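Local coordinates for exonuclease mut-7 homolog (Aedes aegypti, PDB 7JW2), which probably trims the 3' ends of AGO1-bound microRNAs as a magnesium-dependent 3'-5' exoribonuclease, of which this chain is the exonuclease domain, at residues 59-64 and 184-189; 127-132 and 152-157. All coordinates share one frame; numbering follows the deposited sequence.

Interaction 1. Residues 59-64 and 184-189; sequences DDVYMI and YAALDA
Where V61 and M63 pack on A185 and A186, the strand is entered through D60, whose OD2 is gripped by two histidines. H11 bonds to it through ND1 and H13 through NE2, and H13 belongs to the neighbouring strand 12-15. The contact with the helix itself is apolar. V61 and M63 lie on the same face of the strand and both point toward the helix. Y62 points away, and its OH bonds to OD2 of D27 in helix 18-28.

The methyl of A186 is the centre of the contact. Its CB touches two side chains of the strand. CG1 of V61 lies 3.8 Å from A186 CB. It is this branch that reaches the helix because it is anti to the backbone N (chi1 -177°). Next to it comes the sulfur of M63, with SD 3.8 Å from A186 CB. The same SD stands 4.1 Å from A185 CB, so it spans two helix residues. The M63 chain is extended to its sulfur and then bends at chi3 (-71°). With this bend SD, rather than CE, is the closer atom to both alanines. The axes of the two short segments approach to 8.6 Å, at 122° between directions, consistent with the small alanines at the interface.

Within the helix, D188 N bonds to Y184 O at 3.0 Å. The spacing of Y184 and D188 matches the Y-x-x-x-D motif of DEDDy exonucleases. A helix laid across the strands of a mixed sheet in this way is characteristic of the RNase H-like 3'-5' exonuclease fold.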
loop_
_atom_site.group_PDB
_atom_site.type_symbol
_atom_site.label_atom_id
_atom_site.label_comp_id
_atom_site.label_asym_id
_atom_site.label_seq_id
_atom_site.Cartn_x
_atom_site.Cartn_y
_atom_site.Cartn_z
ATOM N N ASP A 59 -15.762 -8.536 5.108
ATOM C CA ASP A 59 -15.289 -8.260 6.457
ATOM C C ASP A 59 -15.061 -6.789 6.761
ATOM O O ASP A 59 -14.979 -6.436 7.938
ATOM C CB ASP A 59 -13.976 -9.012 6.721
ATOM C CG ASP A 59 -14.144 -10.506 6.647
ATOM O OD1 ASP A 59 -15.086 -11.013 7.280
ATOM O OD2 ASP A 59 -13.339 -11.168 5.960
ATOM N N ASP A 60 -14.932 -5.935 5.745
ATOM C CA ASP A 60 -14.563 -4.540 5.948
ATOM C C ASP A 60 -15.165 -3.697 4.837
ATOM O O ASP A 60 -15.311 -4.153 3.701
ATOM C CB ASP A 60 -13.033 -4.329 5.948
ATOM C CG ASP A 60 -12.334 -5.016 7.114
ATOM O OD1 ASP A 60 -11.928 -6.195 6.970
ATOM O OD2 ASP A 60 -12.174 -4.363 8.166
ATOM N N VAL A 61 -15.466 -2.440 5.154
ATOM C CA VAL A 61 -15.833 -1.463 4.140
ATOM C C VAL A 61 -14.876 -0.289 4.240
ATOM O O VAL A 61 -14.643 0.234 5.337
ATOM C CB VAL A 61 -17.287 -0.985 4.287
ATOM C CG1 VAL A 61 -17.618 -0.027 3.160
ATOM C CG2 VAL A 61 -18.238 -2.177 4.260
ATOM N N TYR A 62 -14.308 0.101 3.102
ATOM C CA TYR A 62 -13.415 1.246 3.005
ATOM C C TYR A 62 -14.097 2.363 2.231
ATOM O O TYR A 62 -14.692 2.129 1.179
ATOM C CB TYR A 62 -12.117 0.849 2.302
ATOM C CG TYR A 62 -11.367 -0.259 2.996
ATOM C CD1 TYR A 62 -11.569 -1.592 2.646
ATOM C CD2 TYR A 62 -10.456 0.016 4.003
ATOM C CE1 TYR A 62 -10.874 -2.607 3.277
ATOM C CE2 TYR A 62 -9.766 -0.995 4.639
ATOM C CZ TYR A 62 -9.987 -2.303 4.274
ATOM O OH TYR A 62 -9.301 -3.316 4.905
ATOM N N MET A 63 -13.989 3.584 2.733
ATOM C CA MET A 63 -14.578 4.736 2.060
ATOM C C MET A 63 -13.460 5.722 1.779
ATOM O O MET A 63 -12.971 6.374 2.711
ATOM C CB MET A 63 -15.675 5.359 2.916
ATOM C CG MET A 63 -16.786 4.358 3.161
ATOM S SD MET A 63 -18.148 5.023 4.120
ATOM C CE MET A 63 -17.406 5.163 5.721
ATOM N N ILE A 64 -13.034 5.806 0.516
ATOM C CA ILE A 64 -11.960 6.725 0.141
ATOM C C ILE A 64 -12.537 8.132 0.053
ATOM O O ILE A 64 -13.409 8.398 -0.785
ATOM C CB ILE A 64 -11.310 6.333 -1.194
ATOM C CG1 ILE A 64 -10.848 4.870 -1.200
ATOM C CG2 ILE A 64 -10.140 7.306 -1.519
ATOM C CD1 ILE A 64 -10.580 4.379 -2.615
ATOM N N TYR A 184 -24.910 5.401 5.065
ATOM C CA TYR A 184 -25.514 5.138 3.766
ATOM C C TYR A 184 -24.454 4.748 2.740
ATOM O O TYR A 184 -24.647 3.801 1.969
ATOM C CB TYR A 184 -26.309 6.369 3.298
ATOM C CG TYR A 184 -26.667 6.320 1.834
ATOM C CD1 TYR A 184 -27.807 5.650 1.394
ATOM C CD2 TYR A 184 -25.837 6.892 0.877
ATOM C CE1 TYR A 184 -28.121 5.573 0.044
ATOM C CE2 TYR A 184 -26.140 6.822 -0.464
ATOM C CZ TYR A 184 -27.273 6.153 -0.879
ATOM O OH TYR A 184 -27.573 6.087 -2.215
ATOM N N ALA A 185 -23.334 5.470 2.714
ATOM C CA ALA A 185 -22.305 5.194 1.714
ATOM C C ALA A 185 -21.706 3.808 1.902
ATOM O O ALA A 185 -21.461 3.093 0.919
ATOM C CB ALA A 185 -21.217 6.275 1.766
ATOM N N ALA A 186 -21.438 3.421 3.150
ATOM C CA ALA A 186 -20.823 2.119 3.380
ATOM C C ALA A 186 -21.785 0.996 3.012
ATOM O O ALA A 186 -21.385 -0.000 2.391
ATOM C CB ALA A 186 -20.370 2.008 4.837
ATOM N N LEU A 187 -23.051 1.127 3.394
ATOM C CA LEU A 187 -24.017 0.090 3.078
ATOM C C LEU A 187 -24.302 0.009 1.582
ATOM O O LEU A 187 -24.640 -1.073 1.083
ATOM C CB LEU A 187 -25.303 0.333 3.869
ATOM C CG LEU A 187 -26.353 -0.775 3.775
ATOM C CD1 LEU A 187 -25.782 -2.126 4.196
ATOM C CD2 LEU A 187 -27.560 -0.398 4.629
ATOM N N ASP A 188 -24.166 1.118 0.837
ATOM C CA ASP A 188 -24.507 1.052 -0.579
ATOM C C ASP A 188 -23.532 0.150 -1.329
ATOM O O ASP A 188 -23.909 -0.468 -2.328
ATOM C CB ASP A 188 -24.572 2.451 -1.202
ATOM C CG ASP A 188 -25.860 2.662 -2.005
ATOM O OD1 ASP A 188 -26.964 2.465 -1.441
ATOM O OD2 ASP A 188 -25.766 2.998 -3.205
ATOM N N ALA A 189 -22.291 0.049 -0.847
ATOM C CA ALA A 189 -21.369 -0.935 -1.403
ATOM C C ALA A 189 -21.610 -2.324 -0.810
ATOM O O ALA A 189 -21.700 -3.311 -1.554
ATOM C CB ALA A 189 -19.923 -0.478 -1.180
#

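Interaction 2. Residues 127-132 and 152-157; sequences LLWRHV and ANLVRL
Between these two helices the indole of W129 meets N153, L154 and L157. Along residues 127-132, L128 comes first and is buried on a different side, against Y196 and I199 of helix 179-205.

W129 follows and carries the contact for its helix. Its CG is anti to the backbone N (chi1 -169°), which sends the ring out across the gap between the helices. The axes of the two short segments stay 12.4 Å apart, so this large side chain does the bridging. L154 takes one face of the indole. Its CD1 sits 4.0 Å from the centroid of the six-membered ring of W129, 14° off the normal, a CH-pi contact. Farther along the ring, CZ3 of W129 meets L154 CB at 3.7 Å. W129 and L154 run alongside each other, pointing opposite ways. L157 comes in at about a right angle to the tryptophan, and its CD1 reaches W129 CZ2 at 3.5 Å. N153 closes the edge, with CB 4.2 Å from W129 CH2. The ring of F140 also meets the indole, with the planes at about 80°.

The polar end of N153 is used within its own neighbourhood. Its OD1 accepts from R156 NH1 at 2.9 Å. N153 ND2 bonds to N148 O, and R156 NE forms a salt bridge with E144. The helices are thus joined by dispersion and CH-pi forces around one buried aromatic ring, while the polar bonds of N153 and R156 stay on their own side, within the second helix and to residues before it.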
loop_
_atom_site.group_PDB
_atom_site.type_symbol
_atom_site.label_atom_id
_atom_site.label_comp_id
_atom_site.label_asym_id
_atom_site.label_seq_id
_atom_site.Cartn_x
_atom_site.Cartn_y
_atom_site.Cartn_z
ATOM N N LEU A 127 -27.492 -6.555 -14.757
ATOM C CA LEU A 127 -27.458 -7.555 -15.822
ATOM C C LEU A 127 -27.764 -8.945 -15.286
ATOM O O LEU A 127 -28.457 -9.733 -15.943
ATOM C CB LEU A 127 -26.090 -7.548 -16.506
ATOM C CG LEU A 127 -25.729 -6.342 -17.366
ATOM C CD1 LEU A 127 -24.309 -6.480 -17.900
ATOM C CD2 LEU A 127 -26.726 -6.184 -18.504
ATOM N N LEU A 128 -27.243 -9.275 -14.103
ATOM C CA LEU A 128 -27.573 -10.547 -13.478
ATOM C C LEU A 128 -29.060 -10.620 -13.153
ATOM O O LEU A 128 -29.698 -11.655 -13.366
ATOM C CB LEU A 128 -26.727 -10.740 -12.219
ATOM C CG LEU A 128 -26.976 -11.983 -11.363
ATOM C CD1 LEU A 128 -26.576 -13.265 -12.095
ATOM C CD2 LEU A 128 -26.237 -11.869 -10.030
ATOM N N TRP A 129 -29.624 -9.522 -12.641
ATOM C CA TRP A 129 -31.061 -9.430 -12.400
ATOM C C TRP A 129 -31.853 -9.760 -13.657
ATOM O O TRP A 129 -32.742 -10.620 -13.638
ATOM C CB TRP A 129 -31.383 -8.019 -11.907
ATOM C CG TRP A 129 -32.759 -7.802 -11.371
ATOM C CD1 TRP A 129 -33.820 -8.667 -11.402
ATOM C CD2 TRP A 129 -33.215 -6.628 -10.704
ATOM N NE1 TRP A 129 -34.915 -8.089 -10.794
ATOM C CE2 TRP A 129 -34.569 -6.835 -10.364
ATOM C CE3 TRP A 129 -32.611 -5.413 -10.372
ATOM C CZ2 TRP A 129 -35.322 -5.872 -9.695
ATOM C CZ3 TRP A 129 -33.363 -4.455 -9.710
ATOM C CH2 TRP A 129 -34.704 -4.695 -9.377
ATOM N N ARG A 130 -31.527 -9.098 -14.767
ATOM C CA ARG A 130 -32.258 -9.325 -16.009
ATOM C C ARG A 130 -32.074 -10.748 -16.517
ATOM O O ARG A 130 -32.990 -11.316 -17.124
ATOM C CB ARG A 130 -31.814 -8.312 -17.067
ATOM C CG ARG A 130 -32.373 -6.911 -16.840
ATOM C CD ARG A 130 -31.601 -5.845 -17.604
ATOM N NE ARG A 130 -30.961 -6.373 -18.803
ATOM C CZ ARG A 130 -30.009 -5.739 -19.483
ATOM N NH1 ARG A 130 -29.587 -4.545 -19.084
ATOM N NH2 ARG A 130 -29.482 -6.297 -20.566
ATOM N N HIS A 131 -30.912 -11.347 -16.254
ATOM C CA HIS A 131 -30.639 -12.698 -16.732
ATOM C C HIS A 131 -31.465 -13.730 -15.974
ATOM O O HIS A 131 -32.081 -14.616 -16.581
ATOM C CB HIS A 131 -29.145 -12.995 -16.599
ATOM C CG HIS A 131 -28.715 -14.260 -17.275
ATOM N ND1 HIS A 131 -28.688 -15.478 -16.630
ATOM C CD2 HIS A 131 -28.293 -14.493 -18.540
ATOM C CE1 HIS A 131 -28.273 -16.409 -17.470
ATOM N NE2 HIS A 131 -28.024 -15.838 -18.635
ATOM N N VAL A 132 -31.493 -13.634 -14.645
ATOM C CA VAL A 132 -32.186 -14.638 -13.840
ATOM C C VAL A 132 -33.699 -14.472 -13.888
ATOM O O VAL A 132 -34.427 -15.451 -13.662
ATOM C CB VAL A 132 -31.684 -14.608 -12.385
ATOM C CG1 VAL A 132 -30.157 -14.758 -12.340
ATOM C CG2 VAL A 132 -32.138 -13.332 -11.684
ATOM N N ALA A 152 -32.690 -0.123 -4.796
ATOM C CA ALA A 152 -33.547 -0.222 -3.621
ATOM C C ALA A 152 -34.513 -1.392 -3.742
ATOM O O ALA A 152 -34.762 -2.106 -2.764
ATOM C CB ALA A 152 -34.317 1.082 -3.421
ATOM N N ASN A 153 -35.057 -1.612 -4.934
ATOM C CA ASN A 153 -35.983 -2.726 -5.111
ATOM C C ASN A 153 -35.254 -4.066 -5.084
ATOM O O ASN A 153 -35.792 -5.059 -4.582
ATOM C CB ASN A 153 -36.765 -2.554 -6.409
ATOM C CG ASN A 153 -37.806 -1.455 -6.306
ATOM O OD1 ASN A 153 -38.139 -1.012 -5.207
ATOM N ND2 ASN A 153 -38.316 -1.009 -7.445
ATOM N N LEU A 154 -34.029 -4.119 -5.617
ATOM C CA LEU A 154 -33.261 -5.359 -5.555
ATOM C C LEU A 154 -32.914 -5.723 -4.116
ATOM O O LEU A 154 -32.890 -6.904 -3.752
ATOM C CB LEU A 154 -31.993 -5.229 -6.401
ATOM C CG LEU A 154 -31.230 -6.526 -6.632
ATOM C CD1 LEU A 154 -32.179 -7.647 -7.089
ATOM C CD2 LEU A 154 -30.115 -6.283 -7.649
ATOM N N VAL A 155 -32.621 -4.722 -3.283
ATOM C CA VAL A 155 -32.383 -4.977 -1.866
ATOM C C VAL A 155 -33.617 -5.593 -1.214
ATOM O O VAL A 155 -33.514 -6.552 -0.441
ATOM C CB VAL A 155 -31.952 -3.682 -1.155
ATOM C CG1 VAL A 155 -32.038 -3.848 0.340
ATOM C CG2 VAL A 155 -30.519 -3.327 -1.552
ATOM N N ARG A 156 -34.800 -5.050 -1.503
ATOM C CA ARG A 156 -36.014 -5.617 -0.921
ATOM C C ARG A 156 -36.235 -7.052 -1.382
ATOM O O ARG A 156 -36.553 -7.928 -0.571
ATOM C CB ARG A 156 -37.226 -4.759 -1.268
ATOM C CG ARG A 156 -38.430 -5.035 -0.369
ATOM C CD ARG A 156 -39.466 -3.947 -0.529
ATOM N NE ARG A 156 -40.046 -3.972 -1.866
ATOM C CZ ARG A 156 -39.779 -3.080 -2.818
ATOM N NH1 ARG A 156 -38.931 -2.090 -2.582
ATOM N NH2 ARG A 156 -40.356 -3.184 -4.009
ATOM N N LEU A 157 -36.064 -7.309 -2.684
ATOM C CA LEU A 157 -36.272 -8.653 -3.222
ATOM C C LEU A 157 -35.317 -9.666 -2.604
ATOM O O LEU A 157 -35.693 -10.819 -2.371
ATOM C CB LEU A 157 -36.098 -8.644 -4.738
ATOM C CG LEU A 157 -37.181 -7.954 -5.559
ATOM C CD1 LEU A 157 -36.647 -7.598 -6.925
ATOM C CD2 LEU A 157 -38.376 -8.868 -5.689
#

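Both interactions lie in the one exonuclease domain, with centres 20 Å apart. Their nearest atoms are about 7 Å apart and do not touch. Both segments of interaction 2 fall in the chain between those of interaction 1. Helix 179-205 connects them physically. Its 184-189 part packs on strand 61-65 in interaction 1. Farther along, the same helix touches both partners of interaction 2, through I195 on the 152-157 side. Interaction 1 is near the middle of the chain, its centre about 8 Å from the centre of the chain, and includes the probable exonuclease motif residues Y184 and D188. Interaction 2 is more peripheral, its centre about 14 Å from the centre of the chain.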